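Local coordinates for Atg1 tMIT (PDB 4P1N), which forms the tandem MIT region of a serine/threonine protein kinase essential for autophagy, where it is required for autophagosome formation, and that also serves cytoplasm-to-vacuole transport, at residues S16-A21 and V143-D148. Numbering follows the deposited sequence.
Sequences SLSAKA and VQWIRD
With chi1 at -176°, Trp145 swings its indole away from its own backbone N, and the six-membered end of the ring reaches Ser18, while Ile146 sets CG1 beside its own N (chi1 -75°) and extends CD1 toward the same serine. The two helices, 10-33 and 137-170, belong to the first of two MIT domains, the three-helix bundle of this family, with helix 95-129 as its other helix. Here they run roughly parallel, at 31°, with axes 11.2 Å apart, and Trp145 and Ile146 span the gap to Ser18 and Ala21. Ser18 CB lies 3.9 Å from Trp145 CZ3, and Ser18 O approaches Trp145 CH2 obliquely at 3.8 Å. One turn on, Ala21 CB meets Trp145 CH2 at 4.4 Å. No hydrogen bond joins the segments: Ser18 OG bonds back to Val14 O within its own helix, and Trp145 NE1 reaches Gln144 OE1 of the second subunit, so the indole lies both in the bundle and at the interface with that second copy. Ser119 and Met120 of helix 95-129 pack against Ile146. Beside the tryptophan contact, Ile146 CD1 ends 3.6 Å from Ser18 OG.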
ATOM      1  N   SER B  16      -8.438  -3.117  -8.209  1.00 42.03           N
ATOM      2  CA  SER B  16      -9.221  -2.082  -8.907  1.00 42.71           C
ATOM      3  C   SER B  16      -9.587  -0.881  -7.982  1.00 38.61           C
ATOM      4  O   SER B  16      -9.453   0.272  -8.354  1.00 35.42           O
ATOM      5  CB  SER B  16     -10.490  -2.745  -9.481  1.00 46.44           C
ATOM      6  OG  SER B  16     -11.363  -1.796 -10.078  1.00 56.54           O
ATOM      7  N   LEU B  17     -10.029  -1.158  -6.765  1.00 38.34           N
ATOM      8  CA  LEU B  17     -10.266  -0.106  -5.801  1.00 36.11           C
ATOM      9  C   LEU B  17      -9.002   0.590  -5.414  1.00 31.83           C
ATOM     10  O   LEU B  17      -9.026   1.790  -5.218  1.00 32.84           O
ATOM     11  CB  LEU B  17     -10.970  -0.627  -4.529  1.00 36.65           C
ATOM     12  CG  LEU B  17     -12.409  -1.026  -4.837  1.00 39.81           C
ATOM     13  CD1 LEU B  17     -12.963  -1.965  -3.764  1.00 43.31           C
ATOM     14  CD2 LEU B  17     -13.309   0.197  -5.007  1.00 39.58           C
ATOM     15  N   SER B  18      -7.906  -0.144  -5.316  1.00 33.23           N
ATOM     16  CA  SER B  18      -6.608   0.424  -4.897  1.00 32.18           C
ATOM     17  C   SER B  18      -6.037   1.324  -5.972  1.00 30.93           C
ATOM     18  O   SER B  18      -5.375   2.335  -5.670  1.00 31.57           O
ATOM     19  CB  SER B  18      -5.602  -0.669  -4.546  1.00 34.20           C
ATOM     20  OG  SER B  18      -6.029  -1.405  -3.414  1.00 37.00           O
ATOM     21  N   ALA B  19      -6.301   0.992  -7.224  1.00 29.91           N
ATOM     22  CA  ALA B  19      -5.956   1.900  -8.317  1.00 30.74           C
ATOM     23  C   ALA B  19      -6.687   3.238  -8.228  1.00 28.92           C
ATOM     24  O   ALA B  19      -6.113   4.342  -8.397  1.00 27.18           O
ATOM     25  CB  ALA B  19      -6.238   1.229  -9.646  1.00 31.47           C
ATOM     26  N   LYS B  20      -7.968   3.141  -7.960  1.00 30.27           N
ATOM     27  CA  LYS B  20      -8.781   4.314  -7.707  1.00 30.48           C
ATOM     28  C   LYS B  20      -8.341   5.131  -6.486  1.00 27.97           C
ATOM     29  O   LYS B  20      -8.281   6.386  -6.547  1.00 28.20           O
ATOM     30  CB  LYS B  20     -10.241   3.879  -7.518  1.00 32.81           C
ATOM     31  CG  LYS B  20     -10.879   3.370  -8.811  1.00 35.94           C
ATOM     32  CD  LYS B  20     -12.213   2.656  -8.592  1.00 40.21           C
ATOM     33  CE  LYS B  20     -12.699   2.099  -9.918  1.00 44.50           C
ATOM     34  NZ  LYS B  20     -13.918   1.299  -9.699  1.00 53.36           N
ATOM     35  N   ALA B  21      -8.041   4.447  -5.381  1.00 26.05           N
ATOM     36  CA  ALA B  21      -7.565   5.149  -4.180  1.00 26.15           C
ATOM     37  C   ALA B  21      -6.246   5.822  -4.485  1.00 24.00           C
ATOM     38  O   ALA B  21      -6.035   7.007  -4.199  1.00 26.22           O
ATOM     39  CB  ALA B  21      -7.425   4.175  -3.013  1.00 26.93           C
ATOM     40  N   VAL B 143      -3.867  -4.905   1.448  1.00 36.46           N
ATOM     41  CA  VAL B 143      -4.624  -4.492   2.590  1.00 35.72           C
ATOM     42  C   VAL B 143      -3.766  -3.730   3.600  1.00 34.57           C
ATOM     43  O   VAL B 143      -4.229  -2.725   4.123  1.00 34.95           O
ATOM     44  CB  VAL B 143      -5.360  -5.680   3.231  1.00 39.01           C
ATOM     45  CG1 VAL B 143      -6.009  -5.265   4.549  1.00 39.84           C
ATOM     46  CG2 VAL B 143      -6.426  -6.199   2.260  1.00 40.52           C
ATOM     47  N   GLN B 144      -2.542  -4.185   3.873  1.00 32.75           N
ATOM     48  CA  GLN B 144      -1.606  -3.335   4.633  1.00 33.33           C
ATOM     49  C   GLN B 144      -1.448  -1.933   4.028  1.00 31.11           C
ATOM     50  O   GLN B 144      -1.560  -0.917   4.753  1.00 29.59           O
ATOM     51  CB  GLN B 144      -0.273  -4.016   4.821  1.00 34.07           C
ATOM     52  CG  GLN B 144      -0.409  -5.225   5.766  1.00 36.47           C
ATOM     53  CD  GLN B 144       0.879  -5.955   5.955  1.00 39.33           C
ATOM     54  OE1 GLN B 144       1.876  -5.661   5.292  1.00 40.28           O
ATOM     55  NE2 GLN B 144       0.887  -6.939   6.879  1.00 43.05           N
ATOM     56  N   TRP B 145      -1.267  -1.873   2.700  1.00 30.33           N
ATOM     57  CA  TRP B 145      -1.197  -0.590   2.002  1.00 28.98           C
ATOM     58  C   TRP B 145      -2.429   0.277   2.183  1.00 29.51           C
ATOM     59  O   TRP B 145      -2.316   1.461   2.493  1.00 29.97           O
ATOM     60  CB  TRP B 145      -0.900  -0.803   0.522  1.00 27.92           C
ATOM     61  CG  TRP B 145      -0.710   0.464  -0.242  1.00 26.79           C
ATOM     62  CD1 TRP B 145       0.438   1.248  -0.353  1.00 26.66           C
ATOM     63  CD2 TRP B 145      -1.736   1.153  -0.978  1.00 25.99           C
ATOM     64  NE1 TRP B 145       0.158   2.354  -1.158  1.00 25.17           N
ATOM     65  CE2 TRP B 145      -1.163   2.302  -1.550  1.00 24.68           C
ATOM     66  CE3 TRP B 145      -3.059   0.865  -1.255  1.00 27.70           C
ATOM     67  CZ2 TRP B 145      -1.907   3.188  -2.349  1.00 25.40           C
ATOM     68  CZ3 TRP B 145      -3.786   1.733  -2.088  1.00 27.25           C
ATOM     69  CH2 TRP B 145      -3.211   2.870  -2.608  1.00 26.10           C
ATOM     70  N   ILE B 146      -3.613  -0.306   1.965  1.00 30.21           N
ATOM     71  CA  ILE B 146      -4.888   0.391   2.110  1.00 28.05           C
ATOM     72  C   ILE B 146      -4.996   0.943   3.503  1.00 29.65           C
ATOM     73  O   ILE B 146      -5.326   2.099   3.695  1.00 29.58           O
ATOM     74  CB  ILE B 146      -6.084  -0.591   1.828  1.00 30.03           C
ATOM     75  CG1 ILE B 146      -6.206  -0.858   0.347  1.00 30.50           C
ATOM     76  CG2 ILE B 146      -7.397  -0.054   2.378  1.00 30.70           C
ATOM     77  CD1 ILE B 146      -6.940  -2.138  -0.014  1.00 34.25           C
ATOM     78  N   ARG B 147      -4.676   0.121   4.493  1.00 32.61           N
ATOM     79  CA  ARG B 147      -4.720   0.562   5.876  1.00 34.97           C
ATOM     80  C   ARG B 147      -3.765   1.736   6.174  1.00 34.03           C
ATOM     81  O   ARG B 147      -4.184   2.700   6.823  1.00 33.29           O
ATOM     82  CB  ARG B 147      -4.442  -0.585   6.816  1.00 37.57           C
ATOM     83  CG  ARG B 147      -4.415  -0.171   8.270  1.00 43.58           C
ATOM     84  CD  ARG B 147      -3.012  -0.241   8.863  1.00 50.43           C
ATOM     85  NE  ARG B 147      -2.678  -1.618   9.197  1.00 53.43           N
ATOM     86  CZ  ARG B 147      -1.602  -2.316   8.793  1.00 53.97           C
ATOM     87  NH1 ARG B 147      -0.637  -1.799   8.000  1.00 51.24           N
ATOM     88  NH2 ARG B 147      -1.515  -3.588   9.194  1.00 52.71           N
ATOM     89  N   ASP B 148      -2.526   1.634   5.695  1.00 32.10           N
ATOM     90  CA  ASP B 148      -1.506   2.712   5.814  1.00 33.62           C
ATOM     91  C   ASP B 148      -2.060   3.996   5.143  1.00 30.69           C
ATOM     92  O   ASP B 148      -1.951   5.086   5.671  1.00 30.25           O
ATOM     93  CB  ASP B 148      -0.166   2.377   5.070  1.00 34.64           C
ATOM     94  CG  ASP B 148       0.581   1.112   5.560  1.00 41.14           C
ATOM     95  OD1 ASP B 148       0.576   0.868   6.768  1.00 41.03           O
ATOM     96  OD2 ASP B 148       1.272   0.382   4.686  1.00 46.85           O
TER